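Local structure of invasion protein InvA (Salmonella enterica, 2X49) at residues A[290-295]-A[313-318]; A[11-16]-A[60-65]; A[140-145]-A[180-185]; A[208-213]-A[257-262]; A[247-252]-A[296-301]. The protein is an inner-membrane export apparatus protein of the Salmonella type III secretion system, involved in invasion of intestinal epithelial cells, and is represented here by its C-terminal domain. All blocks are in the same frame, centred on the assembly; numbering follows the deposited sequence.

Contact 1 of 5, residues A[290-295]-A[313-318]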
# COMPACT_ATOMS: atom_id res chain seq x y z
N LEU A 290 -8.58 3.74 0.15
CA LEU A 290 -9.14 3.86 -1.22
C LEU A 290 -8.27 3.21 -2.25
O LEU A 290 -7.11 2.96 -2.01
CB LEU A 290 -9.28 5.33 -1.62
CG LEU A 290 -10.32 6.16 -0.88
CD1 LEU A 290 -10.29 7.67 -1.20
CD2 LEU A 290 -11.76 5.62 -1.02
N VAL A 291 -8.86 2.98 -3.42
CA VAL A 291 -8.04 2.76 -4.62
C VAL A 291 -8.56 3.61 -5.73
O VAL A 291 -9.75 3.95 -5.81
CB VAL A 291 -8.00 1.28 -5.06
CG1 VAL A 291 -7.26 0.41 -3.96
CG2 VAL A 291 -9.40 0.76 -5.36
N LEU A 292 -7.65 3.97 -6.63
CA LEU A 292 -8.04 4.64 -7.87
C LEU A 292 -8.19 3.57 -8.95
O LEU A 292 -7.36 2.75 -9.04
CB LEU A 292 -6.98 5.65 -8.27
CG LEU A 292 -7.25 6.71 -9.28
CD1 LEU A 292 -8.55 7.49 -8.99
CD2 LEU A 292 -6.02 7.62 -9.15
N LEU A 293 -9.27 3.61 -9.69
CA LEU A 293 -9.58 2.61 -10.75
C LEU A 293 -9.42 3.21 -12.11
O LEU A 293 -9.97 4.25 -12.41
CB LEU A 293 -11.03 2.12 -10.63
CG LEU A 293 -11.43 1.42 -9.34
CD1 LEU A 293 -12.92 0.97 -9.40
CD2 LEU A 293 -10.48 0.27 -9.08
N THR A 294 -8.69 2.50 -12.94
CA THR A 294 -8.46 2.95 -14.31
C THR A 294 -8.27 1.83 -15.30
O THR A 294 -8.21 0.67 -14.96
CB THR A 294 -7.25 3.84 -14.40
OG1 THR A 294 -7.38 4.62 -15.60
CG2 THR A 294 -6.02 3.01 -14.34
N SER A 295 -8.17 2.20 -16.57
CA SER A 295 -7.90 1.22 -17.64
C SER A 295 -6.50 0.65 -17.50
O SER A 295 -5.57 1.31 -17.01
CB SER A 295 -8.05 1.86 -19.03
OG SER A 295 -9.37 2.35 -19.30
N LEU A 313 -1.96 6.42 -2.21
CA LEU A 313 -3.14 6.11 -3.08
C LEU A 313 -2.78 5.11 -4.17
O LEU A 313 -2.18 5.47 -5.17
CB LEU A 313 -3.72 7.41 -3.70
CG LEU A 313 -4.98 7.30 -4.54
CD1 LEU A 313 -6.10 6.55 -3.80
CD2 LEU A 313 -5.43 8.72 -4.90
N GLU A 314 -3.16 3.87 -3.96
CA GLU A 314 -2.84 2.84 -4.99
C GLU A 314 -3.85 2.93 -6.15
O GLU A 314 -4.95 3.50 -6.08
CB GLU A 314 -2.74 1.45 -4.43
CG GLU A 314 -1.78 1.30 -3.25
CD GLU A 314 -0.36 1.84 -3.42
OE1 GLU A 314 0.14 1.94 -4.58
OE2 GLU A 314 0.29 2.14 -2.38
N VAL A 315 -3.33 2.44 -7.27
CA VAL A 315 -4.04 2.50 -8.56
C VAL A 315 -4.17 1.09 -9.11
O VAL A 315 -3.19 0.42 -9.33
CB VAL A 315 -3.30 3.42 -9.58
CG1 VAL A 315 -4.17 3.58 -10.82
CG2 VAL A 315 -2.89 4.83 -8.96
N LEU A 316 -5.42 0.67 -9.27
CA LEU A 316 -5.78 -0.67 -9.84
C LEU A 316 -6.43 -0.53 -11.19
O LEU A 316 -7.13 0.44 -11.47
CB LEU A 316 -6.73 -1.44 -8.90
CG LEU A 316 -6.28 -1.71 -7.44
CD1 LEU A 316 -7.20 -2.70 -6.71
CD2 LEU A 316 -4.85 -2.17 -7.35
N SER A 317 -6.21 -1.54 -12.03
CA SER A 317 -6.89 -1.59 -13.30
C SER A 317 -8.25 -2.29 -13.16
O SER A 317 -8.50 -3.05 -12.24
CB SER A 317 -6.04 -2.27 -14.33
OG SER A 317 -5.97 -3.65 -14.05
N PHE A 318 -9.13 -2.03 -14.12
CA PHE A 318 -10.45 -2.66 -14.15
C PHE A 318 -10.34 -4.19 -14.15
O PHE A 318 -11.13 -4.90 -13.53
CB PHE A 318 -11.29 -2.17 -15.35
CG PHE A 318 -11.51 -0.67 -15.40
CD1 PHE A 318 -11.87 0.06 -14.27
CD2 PHE A 318 -11.36 0.03 -16.59
CE1 PHE A 318 -12.11 1.44 -14.36
CE2 PHE A 318 -11.59 1.42 -16.68
CZ PHE A 318 -11.94 2.12 -15.56
O HOH W 1 -4.52 3.10 -1.47

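Contact 2 of 5, residues A[11-16]-A[60-65]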
# COMPACT_ATOMS: atom_id res chain seq x y z
N ILE A 11 12.85 1.85 13.87
CA ILE A 11 12.67 2.47 15.18
C ILE A 11 11.31 3.15 15.18
O ILE A 11 10.96 3.82 14.24
CB ILE A 11 13.76 3.50 15.54
CG1 ILE A 11 15.12 2.84 15.59
CG2 ILE A 11 13.43 4.20 16.91
CD1 ILE A 11 16.30 3.81 15.65
N LEU A 12 10.54 2.87 16.22
CA LEU A 12 9.28 3.61 16.47
C LEU A 12 9.48 4.49 17.68
O LEU A 12 9.78 4.02 18.75
CB LEU A 12 8.12 2.67 16.73
CG LEU A 12 7.80 1.65 15.66
CD1 LEU A 12 6.68 0.67 16.05
CD2 LEU A 12 7.41 2.36 14.42
N LEU A 13 9.36 5.78 17.49
CA LEU A 13 9.37 6.73 18.64
C LEU A 13 7.92 6.78 19.12
O LEU A 13 7.01 7.01 18.36
CB LEU A 13 9.84 8.12 18.24
CG LEU A 13 11.22 8.28 17.56
CD1 LEU A 13 11.51 9.73 17.30
CD2 LEU A 13 12.30 7.57 18.39
N VAL A 14 7.75 6.52 20.41
CA VAL A 14 6.44 6.44 21.07
C VAL A 14 6.41 7.35 22.29
O VAL A 14 7.43 7.73 22.82
CB VAL A 14 6.12 4.97 21.46
CG1 VAL A 14 6.26 4.04 20.21
CG2 VAL A 14 7.03 4.49 22.59
N PRO A 15 5.20 7.70 22.73
CA PRO A 15 5.14 8.46 23.97
C PRO A 15 5.52 7.63 25.17
O PRO A 15 5.12 6.51 25.30
CB PRO A 15 3.65 8.87 24.05
CG PRO A 15 3.06 8.63 22.71
CD PRO A 15 3.86 7.48 22.14
N LYS A 16 6.30 8.24 26.03
CA LYS A 16 6.69 7.64 27.30
C LYS A 16 5.48 7.10 28.05
O LYS A 16 5.50 6.00 28.61
CB LYS A 16 7.51 8.63 28.15
CG LYS A 16 8.05 8.06 29.44
CD LYS A 16 8.90 9.06 30.24
CE LYS A 16 10.21 9.51 29.54
NZ LYS A 16 11.07 8.39 29.02
N VAL A 60 6.24 8.11 15.74
CA VAL A 60 7.13 8.33 14.59
C VAL A 60 7.89 7.10 14.16
O VAL A 60 8.48 6.35 14.92
CB VAL A 60 8.19 9.44 14.90
CG1 VAL A 60 8.99 9.90 13.61
CG2 VAL A 60 7.55 10.64 15.53
N LEU A 61 7.87 6.90 12.85
CA LEU A 61 8.63 5.81 12.24
C LEU A 61 9.92 6.35 11.66
O LEU A 61 9.91 7.22 10.81
CB LEU A 61 7.76 5.11 11.15
CG LEU A 61 8.53 4.12 10.26
CD1 LEU A 61 8.98 2.92 11.07
CD2 LEU A 61 7.67 3.74 9.05
N LEU A 62 11.02 5.75 12.09
CA LEU A 62 12.35 5.99 11.53
C LEU A 62 12.83 4.75 10.79
O LEU A 62 12.77 3.61 11.24
CB LEU A 62 13.42 6.31 12.59
CG LEU A 62 13.09 7.32 13.64
CD1 LEU A 62 14.35 7.53 14.52
CD2 LEU A 62 12.58 8.60 13.00
N ILE A 63 13.28 5.03 9.58
CA ILE A 63 13.99 4.05 8.76
C ILE A 63 15.38 4.62 8.50
O ILE A 63 15.59 5.77 8.10
CB ILE A 63 13.22 3.74 7.42
CG1 ILE A 63 11.79 3.30 7.67
CG2 ILE A 63 14.04 2.71 6.55
CD1 ILE A 63 10.91 3.11 6.35
N ASN A 64 16.37 3.83 8.84
CA ASN A 64 17.76 4.27 8.75
C ASN A 64 18.02 5.43 9.66
O ASN A 64 18.82 6.34 9.39
CB ASN A 64 18.12 4.71 7.33
CG ASN A 64 18.07 3.58 6.35
OD1 ASN A 64 18.61 2.49 6.61
ND2 ASN A 64 17.46 3.84 5.18
N GLU A 65 17.28 5.41 10.75
CA GLU A 65 17.41 6.42 11.81
C GLU A 65 16.95 7.80 11.34
O GLU A 65 17.16 8.83 11.99
CB GLU A 65 18.84 6.50 12.38
CG GLU A 65 19.01 5.58 13.58
CD GLU A 65 20.43 5.60 14.17
OE1 GLU A 65 21.05 6.70 14.33
OE2 GLU A 65 20.96 4.50 14.48

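Contact 3 of 5, residues A[140-145]-A[180-185]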
# COMPACT_ATOMS: atom_id res chain seq x y z
N ASN A 140 8.37 1.34 1.18
CA ASN A 140 9.80 1.54 1.49
C ASN A 140 10.53 0.19 1.48
O ASN A 140 11.60 0.01 2.05
CB ASN A 140 9.99 2.29 2.82
CG ASN A 140 9.79 3.75 2.68
OD1 ASN A 140 10.68 4.48 2.22
ND2 ASN A 140 8.66 4.25 3.18
N VAL A 141 9.93 -0.73 0.76
CA VAL A 141 10.41 -2.12 0.70
C VAL A 141 11.91 -2.26 0.34
O VAL A 141 12.60 -3.14 0.87
CB VAL A 141 9.56 -2.99 -0.27
CG1 VAL A 141 9.59 -2.45 -1.68
CG2 VAL A 141 10.06 -4.43 -0.23
N ASN A 142 12.39 -1.36 -0.49
CA ASN A 142 13.78 -1.47 -0.96
C ASN A 142 14.81 -1.27 0.17
O ASN A 142 16.00 -1.55 0.02
CB ASN A 142 14.07 -0.54 -2.16
CG ASN A 142 13.37 -0.98 -3.47
OD1 ASN A 142 12.11 -1.40 -3.38
ND2 ASN A 142 13.96 -0.87 -4.56
N GLU A 143 14.32 -0.76 1.30
CA GLU A 143 15.19 -0.48 2.45
C GLU A 143 15.59 -1.73 3.19
O GLU A 143 16.63 -1.72 3.86
CB GLU A 143 14.55 0.54 3.45
CG GLU A 143 14.35 1.95 2.87
CD GLU A 143 15.64 2.74 2.70
OE1 GLU A 143 16.71 2.34 3.23
OE2 GLU A 143 15.57 3.81 2.05
N TYR A 144 14.79 -2.78 3.03
CA TYR A 144 14.96 -4.05 3.82
C TYR A 144 14.78 -5.36 3.06
O TYR A 144 14.75 -6.45 3.62
CB TYR A 144 14.05 -4.04 5.10
CG TYR A 144 12.61 -3.93 4.79
CD1 TYR A 144 11.87 -5.04 4.40
CD2 TYR A 144 11.98 -2.70 4.75
CE1 TYR A 144 10.56 -4.94 4.02
CE2 TYR A 144 10.69 -2.58 4.41
CZ TYR A 144 9.97 -3.68 4.02
OH TYR A 144 8.68 -3.59 3.58
N PHE A 145 14.64 -5.25 1.76
CA PHE A 145 14.41 -6.44 0.87
C PHE A 145 15.17 -6.32 -0.44
O PHE A 145 15.07 -5.31 -1.14
CB PHE A 145 12.91 -6.57 0.58
CG PHE A 145 12.56 -7.75 -0.28
CD1 PHE A 145 12.28 -8.98 0.29
CD2 PHE A 145 12.54 -7.62 -1.68
CE1 PHE A 145 11.97 -10.08 -0.54
CE2 PHE A 145 12.26 -8.73 -2.48
CZ PHE A 145 11.99 -9.94 -1.91
N VAL A 180 11.19 -7.59 -9.83
CA VAL A 180 9.73 -7.87 -9.95
C VAL A 180 9.04 -7.85 -8.57
O VAL A 180 8.04 -7.17 -8.30
CB VAL A 180 9.44 -9.16 -10.68
CG1 VAL A 180 7.98 -9.52 -10.58
CG2 VAL A 180 9.88 -9.01 -12.13
N LEU A 181 9.63 -8.55 -7.65
CA LEU A 181 9.05 -8.69 -6.30
C LEU A 181 8.98 -7.34 -5.58
O LEU A 181 7.98 -7.01 -4.92
CB LEU A 181 9.84 -9.74 -5.48
CG LEU A 181 9.83 -11.22 -5.94
CD1 LEU A 181 10.46 -12.22 -4.93
CD2 LEU A 181 8.41 -11.68 -6.24
N GLN A 182 10.09 -6.57 -5.64
CA GLN A 182 10.14 -5.23 -5.03
C GLN A 182 9.07 -4.32 -5.59
O GLN A 182 8.44 -3.55 -4.87
CB GLN A 182 11.52 -4.55 -5.19
CG GLN A 182 12.61 -5.08 -4.38
CD GLN A 182 13.91 -4.38 -4.74
OE1 GLN A 182 14.14 -4.05 -5.91
NE2 GLN A 182 14.77 -4.14 -3.75
N ARG A 183 8.89 -4.42 -6.91
CA ARG A 183 7.92 -3.56 -7.59
C ARG A 183 6.49 -3.92 -7.24
O ARG A 183 5.63 -3.06 -7.13
CB ARG A 183 8.21 -3.46 -9.09
CG ARG A 183 9.49 -2.65 -9.38
CD ARG A 183 9.95 -2.73 -10.85
NE ARG A 183 11.21 -1.97 -11.07
CZ ARG A 183 11.26 -0.65 -11.14
NH1 ARG A 183 10.15 0.05 -11.09
NH2 ARG A 183 12.42 -0.02 -11.29
N LEU A 184 6.25 -5.19 -6.96
CA LEU A 184 4.91 -5.66 -6.49
C LEU A 184 4.67 -5.12 -5.06
O LEU A 184 3.70 -4.42 -4.81
CB LEU A 184 4.79 -7.17 -6.53
CG LEU A 184 4.80 -7.76 -7.93
CD1 LEU A 184 4.89 -9.28 -7.79
CD2 LEU A 184 3.57 -7.26 -8.70
N LEU A 185 5.64 -5.35 -4.19
CA LEU A 185 5.50 -5.00 -2.77
C LEU A 185 5.37 -3.52 -2.60
O LEU A 185 4.64 -3.06 -1.74
CB LEU A 185 6.69 -5.53 -1.96
CG LEU A 185 6.77 -7.04 -1.79
CD1 LEU A 185 8.20 -7.55 -1.46
CD2 LEU A 185 5.81 -7.47 -0.70

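Contact 4 of 5, residues A[208-213]-A[257-262]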
# COMPACT_ATOMS: atom_id res chain seq x y z
N GLU A 208 9.05 -11.08 -22.41
CA GLU A 208 9.11 -9.66 -22.01
C GLU A 208 10.32 -9.40 -21.13
O GLU A 208 10.39 -9.89 -20.00
CB GLU A 208 7.83 -9.28 -21.24
CG GLU A 208 7.74 -7.76 -20.93
CD GLU A 208 7.99 -6.89 -22.14
OE1 GLU A 208 7.10 -6.75 -23.02
OE2 GLU A 208 9.08 -6.29 -22.21
N LYS A 209 11.23 -8.61 -21.69
CA LYS A 209 12.58 -8.34 -21.11
C LYS A 209 12.68 -6.97 -20.45
O LYS A 209 13.66 -6.64 -19.79
CB LYS A 209 13.69 -8.49 -22.17
CG LYS A 209 13.82 -9.90 -22.80
CD LYS A 209 13.89 -10.97 -21.77
CE LYS A 209 14.16 -12.34 -22.41
NZ LYS A 209 13.90 -13.46 -21.52
N ASP A 210 11.64 -6.18 -20.63
CA ASP A 210 11.54 -4.84 -19.99
C ASP A 210 10.84 -5.01 -18.64
O ASP A 210 9.74 -5.53 -18.54
CB ASP A 210 10.77 -3.86 -20.86
CG ASP A 210 10.55 -2.51 -20.21
OD1 ASP A 210 11.30 -1.55 -20.54
OD2 ASP A 210 9.62 -2.38 -19.39
N VAL A 211 11.51 -4.59 -17.59
CA VAL A 211 11.01 -4.94 -16.25
C VAL A 211 9.66 -4.33 -15.90
O VAL A 211 8.86 -4.95 -15.20
CB VAL A 211 12.04 -4.62 -15.12
CG1 VAL A 211 12.17 -3.14 -14.89
CG2 VAL A 211 11.61 -5.30 -13.86
N ILE A 212 9.41 -3.13 -16.38
CA ILE A 212 8.16 -2.40 -16.02
C ILE A 212 7.00 -3.15 -16.65
O ILE A 212 5.98 -3.48 -16.01
CB ILE A 212 8.15 -0.99 -16.49
CG1 ILE A 212 9.23 -0.22 -15.74
CG2 ILE A 212 6.81 -0.31 -16.21
CD1 ILE A 212 9.25 -0.52 -14.34
N ASN A 213 7.20 -3.40 -17.91
CA ASN A 213 6.20 -4.11 -18.70
C ASN A 213 5.94 -5.48 -18.07
O ASN A 213 4.84 -5.90 -17.92
CB ASN A 213 6.62 -4.24 -20.18
CG ASN A 213 6.57 -2.92 -20.91
OD1 ASN A 213 6.09 -1.93 -20.39
ND2 ASN A 213 7.08 -2.91 -22.15
N SER A 257 11.64 1.05 -28.45
CA SER A 257 12.18 -0.28 -28.77
C SER A 257 12.60 -0.95 -27.48
O SER A 257 12.91 -2.13 -27.40
CB SER A 257 13.38 -0.18 -29.72
OG SER A 257 14.26 0.83 -29.26
N GLY A 258 12.56 -0.12 -26.47
CA GLY A 258 12.82 -0.52 -25.08
C GLY A 258 11.59 -0.37 -24.20
O GLY A 258 10.64 -1.15 -24.25
N SER A 259 11.65 0.66 -23.38
CA SER A 259 10.54 0.99 -22.47
C SER A 259 9.51 1.86 -23.11
O SER A 259 9.71 2.58 -24.09
CB SER A 259 11.02 1.69 -21.19
OG SER A 259 11.34 0.73 -20.19
N THR A 260 8.37 1.77 -22.47
CA THR A 260 7.26 2.64 -22.74
C THR A 260 7.27 3.68 -21.64
O THR A 260 7.36 3.36 -20.44
CB THR A 260 5.95 1.84 -22.73
OG1 THR A 260 6.03 0.81 -23.70
CG2 THR A 260 4.78 2.74 -23.04
N PHE A 261 7.19 4.93 -22.05
CA PHE A 261 7.19 6.03 -21.09
C PHE A 261 6.19 7.10 -21.41
O PHE A 261 5.71 7.24 -22.53
CB PHE A 261 8.60 6.61 -20.90
CG PHE A 261 9.18 7.26 -22.12
CD1 PHE A 261 8.99 8.61 -22.37
CD2 PHE A 261 9.97 6.54 -23.00
CE1 PHE A 261 9.55 9.23 -23.50
CE2 PHE A 261 10.54 7.14 -24.13
CZ PHE A 261 10.34 8.50 -24.37
N LEU A 262 5.89 7.84 -20.35
CA LEU A 262 4.97 8.97 -20.36
C LEU A 262 5.76 10.24 -20.57
O LEU A 262 6.67 10.55 -19.82
CB LEU A 262 4.20 9.10 -19.06
CG LEU A 262 3.14 10.19 -19.01
CD1 LEU A 262 2.01 9.93 -20.01
CD2 LEU A 262 2.56 10.27 -17.59
O HOH W 2 8.37 0.12 -19.70
O HOH W 3 8.18 -1.10 -24.01

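Contact 5 of 5, residues A[247-252]-A[296-301]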
# COMPACT_ATOMS: atom_id res chain seq x y z
N ASP A 247 -7.48 10.04 -21.06
CA ASP A 247 -7.07 10.36 -22.42
C ASP A 247 -5.86 11.26 -22.44
O ASP A 247 -5.05 11.17 -23.33
CB ASP A 247 -8.19 10.93 -23.27
CG ASP A 247 -8.87 9.86 -24.10
OD1 ASP A 247 -10.11 9.93 -24.26
OD2 ASP A 247 -8.16 8.96 -24.65
N VAL A 248 -5.74 12.10 -21.44
CA VAL A 248 -4.61 13.04 -21.38
C VAL A 248 -3.35 12.22 -21.26
O VAL A 248 -2.30 12.50 -21.84
CB VAL A 248 -4.69 14.02 -20.20
CG1 VAL A 248 -3.34 14.71 -19.96
CG2 VAL A 248 -5.78 15.02 -20.46
N ILE A 249 -3.49 11.17 -20.46
CA ILE A 249 -2.36 10.31 -20.11
C ILE A 249 -2.00 9.49 -21.33
O ILE A 249 -0.86 9.33 -21.74
CB ILE A 249 -2.67 9.38 -18.93
CG1 ILE A 249 -2.80 10.21 -17.67
CG2 ILE A 249 -1.57 8.31 -18.82
CD1 ILE A 249 -1.49 10.81 -17.21
N ARG A 250 -3.05 9.03 -21.97
CA ARG A 250 -2.90 8.12 -23.10
C ARG A 250 -2.14 8.85 -24.21
O ARG A 250 -1.26 8.28 -24.85
CB ARG A 250 -4.25 7.55 -23.57
CG ARG A 250 -4.11 6.16 -24.13
CD ARG A 250 -5.47 5.56 -24.46
NE ARG A 250 -6.44 6.01 -23.49
CZ ARG A 250 -7.25 5.24 -22.77
NH1 ARG A 250 -7.26 3.93 -22.93
NH2 ARG A 250 -8.06 5.82 -21.92
N LYS A 251 -2.44 10.13 -24.40
CA LYS A 251 -1.80 10.88 -25.53
C LYS A 251 -0.31 11.08 -25.29
O LYS A 251 0.47 11.36 -26.21
CB LYS A 251 -2.40 12.27 -25.85
CG LYS A 251 -1.83 12.93 -27.21
CD LYS A 251 -0.37 13.63 -27.14
CE LYS A 251 0.18 14.34 -28.44
NZ LYS A 251 1.35 13.68 -29.30
N GLY A 252 0.04 11.03 -24.03
CA GLY A 252 1.41 11.33 -23.58
C GLY A 252 2.31 10.11 -23.63
O GLY A 252 3.54 10.16 -23.43
N VAL A 296 -6.33 -0.59 -17.94
CA VAL A 296 -5.02 -1.23 -17.82
C VAL A 296 -3.95 -0.46 -18.59
O VAL A 296 -2.81 -0.42 -18.21
CB VAL A 296 -4.98 -2.74 -18.26
CG1 VAL A 296 -5.29 -2.86 -19.73
CG2 VAL A 296 -3.62 -3.30 -17.92
N ASP A 297 -4.33 0.14 -19.70
CA ASP A 297 -3.31 0.83 -20.53
C ASP A 297 -2.64 2.03 -19.88
O ASP A 297 -1.53 2.42 -20.26
CB ASP A 297 -3.77 1.10 -21.98
CG ASP A 297 -4.90 2.10 -22.11
OD1 ASP A 297 -5.54 2.47 -21.12
OD2 ASP A 297 -5.19 2.49 -23.27
N VAL A 298 -3.30 2.61 -18.89
CA VAL A 298 -2.80 3.86 -18.27
C VAL A 298 -2.42 3.69 -16.78
O VAL A 298 -1.78 4.58 -16.16
CB VAL A 298 -3.79 5.04 -18.44
CG1 VAL A 298 -3.89 5.46 -19.93
CG2 VAL A 298 -5.14 4.71 -17.81
N ARG A 299 -2.81 2.56 -16.20
CA ARG A 299 -2.65 2.32 -14.73
C ARG A 299 -1.26 2.69 -14.18
O ARG A 299 -1.14 3.53 -13.27
CB ARG A 299 -2.95 0.84 -14.35
CG ARG A 299 -3.11 0.58 -12.83
CD ARG A 299 -2.64 -0.77 -12.42
NE ARG A 299 -1.20 -0.98 -12.54
CZ ARG A 299 -0.26 -0.60 -11.68
NH1 ARG A 299 -0.60 0.03 -10.56
NH2 ARG A 299 1.02 -0.84 -11.95
N ARG A 300 -0.23 2.11 -14.78
CA ARG A 300 1.12 2.26 -14.21
C ARG A 300 1.61 3.70 -14.35
O ARG A 300 2.42 4.19 -13.52
CB ARG A 300 2.12 1.27 -14.83
CG ARG A 300 2.42 1.45 -16.28
CD ARG A 300 3.01 0.14 -16.78
NE ARG A 300 3.41 0.19 -18.18
CZ ARG A 300 2.60 -0.07 -19.20
NH1 ARG A 300 1.35 -0.42 -18.98
NH2 ARG A 300 3.05 0.01 -20.46
N PHE A 301 1.14 4.38 -15.38
CA PHE A 301 1.56 5.77 -15.65
C PHE A 301 0.91 6.75 -14.70
O PHE A 301 1.53 7.74 -14.27
CB PHE A 301 1.31 6.17 -17.11
CG PHE A 301 2.00 5.24 -18.07
CD1 PHE A 301 3.39 5.29 -18.21
CD2 PHE A 301 1.29 4.25 -18.78
CE1 PHE A 301 4.06 4.40 -19.08
CE2 PHE A 301 1.96 3.36 -19.63
CZ PHE A 301 3.34 3.45 -19.78

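Contact 1 of 5, residues A[290-295]-A[313-318]
Leu292 and Leu316 tie the two strands together through their backbones. Leu292 N gives a nearly straight bond to Glu314 O (2.8 Å), and Leu292 O takes the N-H of Leu316 at 2.9 Å. One step on, Thr294 N reaches Leu316 O at 3.0 Å, and Phe318 N closes the ladder on Thr294 O with a more bent bond, 137° at the hydrogen. CA-H...O contacts run between these bonds, among them Ser317 CA to Thr294 O. Where the strands splay at the other end, a water accepts from Glu314 N and lies 2.6 Å from Leu290 O.

This is the parallel pairing of a right-handed beta-alpha-beta unit, strand 291-294, helix 299-306, strand 314-317, at the edge of a four-stranded parallel sheet whose next strand is 236-240.

The apolar side chains sort by face. On one, Leu292 CD2 lies beside Val315 CG2 at 4.2 Å, and Thr294 CG2 meets Val315 CG1; helix 299-306 packs over Thr294 and Val315. On the other, Leu316 passes obliquely against Val291 and Leu293, with Phe230 of helix 223-231 on Val291 and Leu316.

The Phe318 ring, its CG anti to the carbonyl carbon (chi1 -58°), folds back over the strand end and sets one face on Thr294 O, 3.5 Å above the ring plane. Polar ends find partners elsewhere: Glu314 bridges to Arg188 and Lys303, while Thr294 OG1 and Ser295 OG bond to Glu246.

Contact 2 of 5, residues A[11-16]-A[60-65]
Leu12 and Leu61 reach each other by different first torsions: Leu12 CG stands anti to its carbonyl carbon (chi1 -57°), whereas in Leu61 it is the backbone N that CG opposes (chi1 169°). The two branches converge over one side of the sheet, where Leu12 CD2 and Leu61 CD1 come to 3.7 Å. They sit at a non-hydrogen-bonded pair of an antiparallel ladder, between strands 10-14 and 58-63, the two inner strands of a four-stranded mixed sheet. Strand 46-50 flanks the first in parallel and strand 66-72 the second in antiparallel fashion.

Hydrogen-bonded pairs lie to either side of this leucine couple. Ile11 and Leu62 exchange two bonds, the one from Leu62 N to Ile11 O at 2.9 Å and the return from Ile11 N to Leu62 O longer at 3.2 Å. Leu13 and Val60 do the same, with Leu13 N to Val60 O at 2.8 Å.

Side chains of these outer pairs share the opposite face. Leu13 and Val60 run side by side, CB to CB at 4.0 Å, and Arg67 of strand 66-72 touches both. Leu12 and Leu61 instead face helix 125-139, through Leu133 and Thr136 respectively, so this helix backs the sheet on the leucine side. Beyond the strand end, at the exposed margin of the pair, the terminal CD1 of Ile11 crosses the aliphatic part of Glu65, 3.8 Å from its CG.

Contact 3 of 5, residues A[140-145]-A[180-185]
The Gln182 side chain meets Asn142 and Phe145, and its backbone O touches Val141 CG1. Its amide lies almost parallel to that of Asn142, the planes 17° apart and stacked, although the two chains cross at about a right angle. What joins Gln182 to the loop is a single hydrogen bond, NE2 to Phe145 O at 2.9 Å, with the carbonyl oxygen close to the amide plane. That bond fixes the rotation of the amide while its stem, CG, touches the ring edge of Phe145 at 3.7 Å from CD2.

The Phe145 ring is swung toward the helix with CG anti to the backbone N (chi1 -179°). Leu185 CD1 then sits squarely over one face, 4.3 Å from the centroid and 8° off the normal, a CH-pi contact. Leu181 CB approaches obliquely, 4.0 Å from CE2. Val141 crosses Leu185 at roughly a right angle and touches CD1 with its CG2 at 3.8 Å, so the same methyl serves both loop residues.

Thr150 and Met153 of helix 147-158 touch both Phe145 and Leu181. The contact is thus a loop-on-helix packing: the link between helices 125-139 and 147-158 plugs its valine and phenylalanine against one side of helix 174-185, with the Asn142 and Gln182 amides stacked alongside.

Contact 4 of 5, residues A[208-213]-A[257-262]
Asp210 and Ser259 meet where the N-terminus of helix 211-221 faces segment 257-262, and Asp210 is the N-cap of that helix. With CG anti to the backbone N (chi1 175°), its carboxylate stands between helix end and Ser259 and divides the work. OD2 caps the helix, taking the N-H of Asn213 at 3.0 Å nearly along its own C-O axis and that of Ile212 only weakly. OD1 turns across the contact to Ser259 OG; the modelled separation of 2.3 Å is too short to be trusted in detail. Glu208 OE2 in turn accepts from Asp210 N.

Arg300 of helix 299-306 packs on Ile212 and Asn213 nearby, and Phe301 on Thr260.

Two waters add further links. One donates to Ser259 OG and accepts from Thr260 N, with Asp210 OD2 and Asn213 OD1 also in reach. The second joins the Asn213 amide to the other segment: it takes the ND2 hydrogen at 2.8 Å, donates to Gly258 O, and lies 2.9 Å from Thr260 OG1.

Contact 5 of 5, residues A[247-252]-A[296-301]
Ile249 and Arg250 are the residues of helix 243-252 that touch segment 296-301. Ahead of them, Asp247 turns its OD2 to Arg250 NE in a long ionic contact of 3.6 Å.

Ile249 presents its CG2 methyl, and this one branch touches two residues: Val298 CG1 at 3.8 Å and Phe301 CB at 4.0 Å. The methyl stands anti to the backbone N, which directs it across the gap, while Leu262, Leu272, Ile302 and Met305 also pack on this isoleucine.

Arg250 carries the polar half. Its chain bends at chi3 (-35°) and brings NH1 to face both carboxylate oxygens of Asp297, OD1 at 2.9 Å and OD2, near the guanidinium plane, at 2.5 Å. The bond to OD2 is weak, with 128° at the hydrogen, and so short that its length deserves caution; the two flat groups are turned 62° from each other. Val298 CG1 lies over one face of the guanidinium. Glu246 holds NH2, so three acidic residues would offset the charge of one arginine, each at a different nitrogen.

Helix 243-252 thus packs against the entry to helix 299-306, the connecting helix of the beta-alpha-beta unit between strands 291-294 and 314-317: an apolar seam bordered by a salt-bridge network of Asp247, Arg250 and Asp297.

In the fold
Contacts 1 and 2 are strand pairings buried in separate sheets, one parallel and one antiparallel, with centres about 31 Å apart on opposite sides of the chain's centre. Contact 3, also buried, replaces a ladder with ring, methyl and amide packing; it reaches contact 2 through Asn64 and Glu143, and contact 4 where Arg183 lies on Ile212. Contact 4 is the surface member, small, polar and largely water-mediated. Contact 5 is again buried, an apolar seam with ion pairs at its side, and shares the beta-alpha-beta unit with contact 1, where Arg299 NH1 probably bonds to Val315 O. It also abuts contact 4, with Leu262 against Ile249.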